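Local coordinates for protein putative Type I topoisomerase (Deinococcus radiodurans, PDB 3M4A) that probably relaxes supercoiled DNA without ATP by cutting one strand, allowing the duplex to rotate and resealing the break, as a type IB topoisomerase, at residues A[134-138]-A[277-281]; A[267-271]-A[284-288]. All coordinates share one frame; numbering follows the deposited sequence. Where two conformers were deposited one is given.

Contact 1 (A[134-138]-A[277-281])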
ATOM      1  N   ALA A 134       0.674   4.255  -6.449  1.00  4.15           N
ATOM      2  CA  ALA A 134      -0.077   5.456  -6.827  1.00  4.07           C
ATOM      3  C   ALA A 134      -1.073   5.973  -5.785  1.00  4.60           C
ATOM      4  O   ALA A 134      -1.702   7.001  -6.020  1.00  5.27           O
ATOM      5  CB  ALA A 134      -0.775   5.232  -8.166  1.00  4.32           C
ATOM      6  N   ARG A 135      -1.204   5.276  -4.660  1.00  4.06           N
ATOM      7  CA  ARG A 135      -1.849   5.840  -3.455  1.00  4.89           C
ATOM      8  C   ARG A 135      -3.341   6.108  -3.691  1.00  4.91           C
ATOM      9  O   ARG A 135      -3.933   7.051  -3.138  1.00  5.47           O
ATOM     10  CB  ARG A 135      -1.092   7.079  -2.986  1.00  5.26           C
ATOM     11  CG  ARG A 135       0.355   6.786  -2.608  1.00  5.65           C
ATOM     12  CD  ARG A 135       1.233   8.033  -2.524  1.00  7.24           C
ATOM     13  NE  ARG A 135       1.359   8.735  -3.798  1.00  7.99           N
ATOM     14  CZ  ARG A 135       2.308   8.500  -4.699  1.00 10.78           C
ATOM     15  NH1 ARG A 135       3.226   7.574  -4.497  1.00 11.53           N
ATOM     16  NH2 ARG A 135       2.335   9.202  -5.819  1.00 11.52           N
ATOM     17  N   PHE A 136      -3.961   5.234  -4.479  1.00  5.19           N
ATOM     18  CA  PHE A 136      -5.414   5.268  -4.660  1.00  5.52           C
ATOM     19  C   PHE A 136      -6.172   4.928  -3.371  1.00  6.33           C
ATOM     20  O   PHE A 136      -5.680   4.173  -2.520  1.00  5.59           O
ATOM     21  CB  PHE A 136      -5.849   4.214  -5.665  1.00  5.01           C
ATOM     22  CG  PHE A 136      -5.650   4.570  -7.126  1.00  4.92           C
ATOM     23  CD1 PHE A 136      -6.672   5.162  -7.875  1.00  5.41           C
ATOM     24  CD2 PHE A 136      -4.477   4.218  -7.780  1.00  6.20           C
ATOM     25  CE1 PHE A 136      -6.500   5.422  -9.218  1.00  5.78           C
ATOM     26  CE2 PHE A 136      -4.290   4.472  -9.120  1.00  5.34           C
ATOM     27  CZ  PHE A 136      -5.292   5.085  -9.850  1.00  4.71           C
ATOM     28  N   ARG A 137      -7.384   5.465  -3.273  1.00  6.53           N
ATOM     29  CA  ARG A 137      -8.412   4.910  -2.394  1.00  7.49           C
ATOM     30  C   ARG A 137      -9.062   3.724  -3.098  1.00  7.72           C
ATOM     31  O   ARG A 137      -9.132   3.679  -4.325  1.00  7.94           O
ATOM     32  CB  ARG A 137      -9.481   5.966  -2.109  1.00  8.07           C
ATOM     33  CG  ARG A 137      -8.998   7.217  -1.424  1.00  8.92           C
ATOM     34  CD  ARG A 137     -10.167   8.171  -1.321  1.00 10.11           C
ATOM     35  NE  ARG A 137      -9.886   9.433  -0.664  1.00 12.48           N
ATOM     36  CZ  ARG A 137      -9.418  10.524  -1.261  1.00 13.88           C
ATOM     37  NH1 ARG A 137      -9.113  10.533  -2.547  1.00 16.63           N
ATOM     38  NH2 ARG A 137      -9.245  11.620  -0.548  1.00 15.82           N
ATOM     39  N   VAL A 138      -9.565   2.755  -2.341  1.00  8.51           N
ATOM     40  CA  VAL A 138     -10.195   1.588  -2.944  1.00  8.85           C
ATOM     41  C   VAL A 138     -11.587   1.911  -3.530  1.00 10.08           C
ATOM     42  O   VAL A 138     -11.940   1.446  -4.610  1.00 10.45           O
ATOM     43  CB  VAL A 138     -10.291   0.405  -1.926  1.00  8.89           C
ATOM     44  CG1 VAL A 138     -11.153  -0.708  -2.485  1.00  8.71           C
ATOM     45  CG2 VAL A 138      -8.886  -0.119  -1.559  1.00  9.20           C
ATOM     46  N   ASP A 277      -1.644  15.154  -4.572  1.00  9.76           N
ATOM     47  CA  ASP A 277      -1.538  13.746  -4.917  1.00  9.56           C
ATOM     48  C   ASP A 277      -2.633  12.896  -4.262  1.00  9.62           C
ATOM     49  O   ASP A 277      -3.243  12.055  -4.919  1.00  9.38           O
ATOM     50  CB  ASP A 277      -0.147  13.250  -4.523  1.00  9.02           C
ATOM     51  CG  ASP A 277       0.070  11.822  -4.885  1.00 10.74           C
ATOM     52  OD1 ASP A 277       0.648  11.550  -5.965  1.00 11.41           O
ATOM     53  OD2 ASP A 277      -0.386  10.974  -4.091  1.00 10.13           O
ATOM     54  N   LEU A 278      -2.860  13.106  -2.967  1.00  9.66           N
ATOM     55  CA  LEU A 278      -3.805  12.280  -2.197  1.00 10.01           C
ATOM     56  C   LEU A 278      -5.269  12.699  -2.371  1.00 10.58           C
ATOM     57  O   LEU A 278      -6.183  11.939  -2.014  1.00 11.63           O
ATOM     58  CB  LEU A 278      -3.461  12.330  -0.713  1.00  9.33           C
ATOM     59  CG  LEU A 278      -2.138  11.671  -0.307  1.00  8.38           C
ATOM     60  CD1 LEU A 278      -1.867  11.857   1.181  1.00  9.64           C
ATOM     61  CD2 LEU A 278      -2.139  10.179  -0.645  1.00  8.87           C
ATOM     62  N   GLY A 279      -5.486  13.893  -2.908  1.00 11.15           N
ATOM     63  CA  GLY A 279      -6.841  14.425  -3.073  1.00 12.03           C
ATOM     64  C   GLY A 279      -7.482  14.803  -1.747  1.00 12.71           C
ATOM     65  O   GLY A 279      -8.683  14.589  -1.532  1.00 14.05           O
ATOM     66  N   ASN A 280      -6.680  15.382  -0.860  1.00 13.15           N
ATOM     67  CA  ASN A 280      -7.095  15.816   0.469  0.50 13.05           C
ATOM     68  C   ASN A 280      -6.709  17.261   0.705  1.00 13.32           C
ATOM     69  O   ASN A 280      -5.902  17.815  -0.035  1.00 13.01           O
ATOM     70  CB  ASN A 280      -6.408  14.970   1.534  0.50 12.81           C
ATOM     71  CG  ASN A 280      -7.013  13.597   1.662  0.50 12.06           C
ATOM     72  OD1 ASN A 280      -6.370  12.613   1.375  0.50 13.13           O
ATOM     73  ND2 ASN A 280      -8.261  13.533   2.093  0.50 11.48           N
ATOM     74  N   THR A 281      -7.245  17.848   1.763  1.00 13.69           N
ATOM     75  CA  THR A 281      -6.842  19.189   2.155  1.00 13.95           C
ATOM     76  C   THR A 281      -5.428  19.106   2.738  1.00 13.92           C
ATOM     77  O   THR A 281      -5.031  18.060   3.252  1.00 13.38           O
ATOM     78  CB  THR A 281      -7.809  19.791   3.193  1.00 14.14           C
ATOM     79  OG1 THR A 281      -7.722  19.070   4.426  1.00 15.53           O
ATOM     80  CG2 THR A 281      -9.247  19.729   2.668  1.00 15.57           C
TER
HETATM   81  O   HOH W   1      -0.877   9.486  -7.222  1.00 17.81           O
HETATM   82  O   HOH W   2      -5.919   9.692  -4.268  1.00 12.85           O
HETATM   83  O   HOH W   3      -9.043  10.381   2.363  1.00 37.64           O
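The C-terminal ends of helices 120-134 and 260-278 are bridged by Arg135 and Asp277 in the topoisomerase IB catalytic core; Arg135 and Gly279, the first residues beyond these helices, have positive phi. Arg135 grips Asp277 side-on in a salt bridge, one nitrogen to each carboxylate oxygen. Arg135 NE lies 2.9 Å from Asp277 OD2 with an N-H...O angle of 167°, and Arg135 NH2 lies 2.9 Å from Asp277 OD1. Both oxygens sit near the guanidinium plane, but the carboxylate is turned 43° against it, so both bonds come in tilted out of the carboxylate plane, NH2 on the syn side of OD1. A bend at chi3 (-63°) folds the Arg135 chain towards the acid, while Arg135 CB rests 4.0 Å from Leu278 CD2. Water 1 donates to Ala134 O and to Asp277 OD1. Arg137, extended from CG to NE, reaches to the turn that follows helix 260-278, and Arg137 NH2 donates to Gly279 O at 3.2 Å from well above the carbonyl plane. Water 3 joins Arg137 NE to Asn280 ND2. Arg239 of helix 235-254 donates to both Arg135 O and Leu278 O. A positive-phi glycine right after the last helical residue is characteristic of a helix C-terminus.

Contact 2 (A[267-271]-A[284-288])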
ATOM      1  N   LEU A 267       8.366  22.956   3.846  1.00 13.72           N
ATOM      2  CA  LEU A 267       7.391  22.022   4.408  1.00 13.61           C
ATOM      3  C   LEU A 267       5.968  22.366   3.966  1.00 13.43           C
ATOM      4  O   LEU A 267       5.187  21.470   3.669  1.00 13.21           O
ATOM      5  CB  LEU A 267       7.485  21.973   5.932  1.00 13.58           C
ATOM      6  CG  LEU A 267       8.771  21.391   6.525  1.00 12.91           C
ATOM      7  CD1 LEU A 267       8.654  21.342   8.039  1.00 14.88           C
ATOM      8  CD2 LEU A 267       9.075  19.997   5.960  1.00 11.33           C
ATOM      9  N   VAL A 268       5.631  23.656   3.920  1.00 13.25           N
ATOM     10  CA  VAL A 268       4.311  24.081   3.409  1.00 13.63           C
ATOM     11  C   VAL A 268       4.109  23.611   1.969  1.00 13.38           C
ATOM     12  O   VAL A 268       3.077  23.011   1.658  1.00 13.60           O
ATOM     13  CB  VAL A 268       4.123  25.627   3.500  1.00 13.88           C
ATOM     14  CG1 VAL A 268       2.871  26.083   2.738  1.00 14.51           C
ATOM     15  CG2 VAL A 268       4.056  26.051   4.951  1.00 14.74           C
ATOM     16  N   ASP A 269       5.092  23.848   1.106  1.00 13.17           N
ATOM     17  CA  ASP A 269       5.022  23.417  -0.293  1.00 13.16           C
ATOM     18  C   ASP A 269       4.882  21.898  -0.411  1.00 12.69           C
ATOM     19  O   ASP A 269       4.134  21.397  -1.253  1.00 12.44           O
ATOM     20  CB  ASP A 269       6.267  23.846  -1.065  1.00 14.04           C
ATOM     21  CG  ASP A 269       6.312  25.339  -1.337  1.00 16.45           C
ATOM     22  OD1 ASP A 269       5.247  25.999  -1.338  1.00 20.01           O
ATOM     23  OD2 ASP A 269       7.424  25.841  -1.584  1.00 20.67           O
ATOM     24  N   CYS A 270       5.624  21.185   0.429  1.00 11.75           N
ATOM     25  CA  CYS A 270       5.584  19.722   0.468  1.00 11.55           C
ATOM     26  C   CYS A 270       4.187  19.206   0.804  1.00 11.37           C
ATOM     27  O   CYS A 270       3.655  18.355   0.085  1.00 10.75           O
ATOM     28  CB  CYS A 270       6.612  19.211   1.478  1.00 11.22           C
ATOM     29  SG  CYS A 270       6.626  17.435   1.770  1.00 10.69           S
ATOM     30  N   VAL A 271       3.589  19.738   1.874  1.00 11.00           N
ATOM     31  CA  VAL A 271       2.253  19.335   2.291  1.00 11.10           C
ATOM     32  C   VAL A 271       1.236  19.571   1.180  1.00 11.18           C
ATOM     33  O   VAL A 271       0.385  18.728   0.942  1.00 11.26           O
ATOM     34  CB  VAL A 271       1.802  20.038   3.605  1.00 11.32           C
ATOM     35  CG1 VAL A 271       0.329  19.750   3.909  1.00 11.56           C
ATOM     36  CG2 VAL A 271       2.681  19.580   4.765  1.00 10.20           C
ATOM     37  N   VAL A 284      -5.619  17.978   6.437  1.00 14.49           N
ATOM     38  CA  VAL A 284      -5.840  16.550   6.644  1.00 14.39           C
ATOM     39  C   VAL A 284      -4.564  15.766   6.299  1.00 14.05           C
ATOM     40  O   VAL A 284      -4.248  14.769   6.945  1.00 14.09           O
ATOM     41  CB  VAL A 284      -7.035  16.044   5.821  1.00 14.40           C
ATOM     42  CG1 VAL A 284      -7.107  14.519   5.816  1.00 14.52           C
ATOM     43  CG2 VAL A 284      -8.334  16.627   6.385  1.00 14.47           C
ATOM     44  N   THR A 285      -3.844  16.234   5.287  1.00 14.26           N
ATOM     45  CA  THR A 285      -2.608  15.565   4.847  1.00 14.42           C
ATOM     46  C   THR A 285      -1.537  15.652   5.938  1.00 14.49           C
ATOM     47  O   THR A 285      -0.931  14.641   6.318  1.00 12.87           O
ATOM     48  CB  THR A 285      -2.115  16.161   3.517  1.00 14.39           C
ATOM     49  OG1 THR A 285      -3.130  15.991   2.510  1.00 13.72           O
ATOM     50  CG2 THR A 285      -0.813  15.510   3.063  1.00 14.10           C
ATOM     51  N   ARG A 286      -1.332  16.860   6.466  1.00 15.71           N
ATOM     52  CA  ARG A 286      -0.358  17.068   7.544  1.00 16.63           C
ATOM     53  C   ARG A 286      -0.788  16.340   8.815  1.00 17.06           C
ATOM     54  O   ARG A 286       0.039  15.738   9.505  1.00 17.52           O
ATOM     55  CB  ARG A 286      -0.160  18.568   7.819  1.00 17.06           C
ATOM     56  CG  ARG A 286       1.121  18.927   8.613  1.00 17.08           C
ATOM     57  CD  ARG A 286       1.549  20.385   8.403  1.00 18.84           C
ATOM     58  NE  ARG A 286       2.918  20.626   8.867  1.00 19.94           N
ATOM     59  CZ  ARG A 286       3.697  21.636   8.477  1.00 20.57           C
ATOM     60  NH1 ARG A 286       3.276  22.527   7.582  1.00 22.27           N
ATOM     61  NH2 ARG A 286       4.918  21.748   8.984  1.00 23.84           N
ATOM     62  N   GLY A 287      -2.081  16.379   9.121  1.00 17.13           N
ATOM     63  CA  GLY A 287      -2.605  15.780  10.349  1.00 17.18           C
ATOM     64  C   GLY A 287      -2.680  14.261  10.408  1.00 17.41           C
ATOM     65  O   GLY A 287      -2.486  13.678  11.480  1.00 18.46           O
ATOM     66  N   SER A 288      -2.968  13.613   9.277  1.00 17.30           N
ATOM     67  CA  SER A 288      -3.285  12.185   9.252  1.00 16.70           C
ATOM     68  C   SER A 288      -2.429  11.314   8.321  1.00 15.87           C
ATOM     69  O   SER A 288      -2.437  10.087   8.466  1.00 16.22           O
ATOM     70  CB  SER A 288      -4.747  11.990   8.851  1.00 17.56           C
ATOM     71  OG  SER A 288      -5.621  12.533   9.828  1.00 20.83           O
TER
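A chi1 of -162° turns CG of Arg286 away from its own N, and with the chain extended from CG to NE the side chain stretches from helix 282-289 across to helix 260-278. Val271 meets it with both methyls: chi1 of 172° sets Val271 CG1 anti to the backbone N, 4.1 Å from Arg286 CB, and leaves CG2 beside that N, 3.9 Å from Arg286 CD. The valine thus touches the arginine near its root and again farther out, and the two side chains cross at about a right angle. Beyond Val271 the guanidinium arrives at Leu267, one helical turn earlier, where Arg286 NH2 comes to 3.9 Å from Leu267 CD1 and is almost as near to CB. Val268 CG2 lies at the edge of the guanidinium, near its plane, in a looser approach to NH1.

The backbones belong to consecutive helices, 260-278 and 282-289, joined by a short turn. Their local axes stand 10.7 Å apart with an angle of 100° between their N-to-C directions, a nearly perpendicular corner between consecutive helices, packed by van der Waals contacts of methyls against the arginine chain, with no hydrogen bond between the two segments. Helix 292-299 comes against the same corner: Phe295 touches Leu267, Val271 and the Arg286 side chain.

Nearer the turn, Thr285 brings its methyl, CG2, to 4.0 Å from Val271 O. Its hydroxyl has another task: OG1 is hydrogen-bonded to Thr281 O, so the polar branch is satisfied within its own helix start while the methyl serves the interface. The Thr285 side chain also touches Val274 and Ala275, farther along helix 260-278. Leu267 also touches Leu251 of helix 235-254, whereas Arg286 remains at the solvent-exposed margin.

Both contacts use helix 260-278, contact 2 in its middle and contact 1 at its C-terminal end, and their centres lie about 13 Å apart. Along the chain the segments alternate: 134-138, 267-271, 277-281, then 284-288. Contact 1 joins the helix end to a loop 139 residues earlier, whereas contact 2 is a local corner between neighbouring helices. The two touch directly, Asn280 CB lying 3.6 Å from Thr285 OG1. Helix 235-254 meets residues of both. Contact 1 is the inner one, its centre about 11 Å from that of the chain against about 19 Å for contact 2; their nearest atoms are about 14 and 28 Å from the bound DNA.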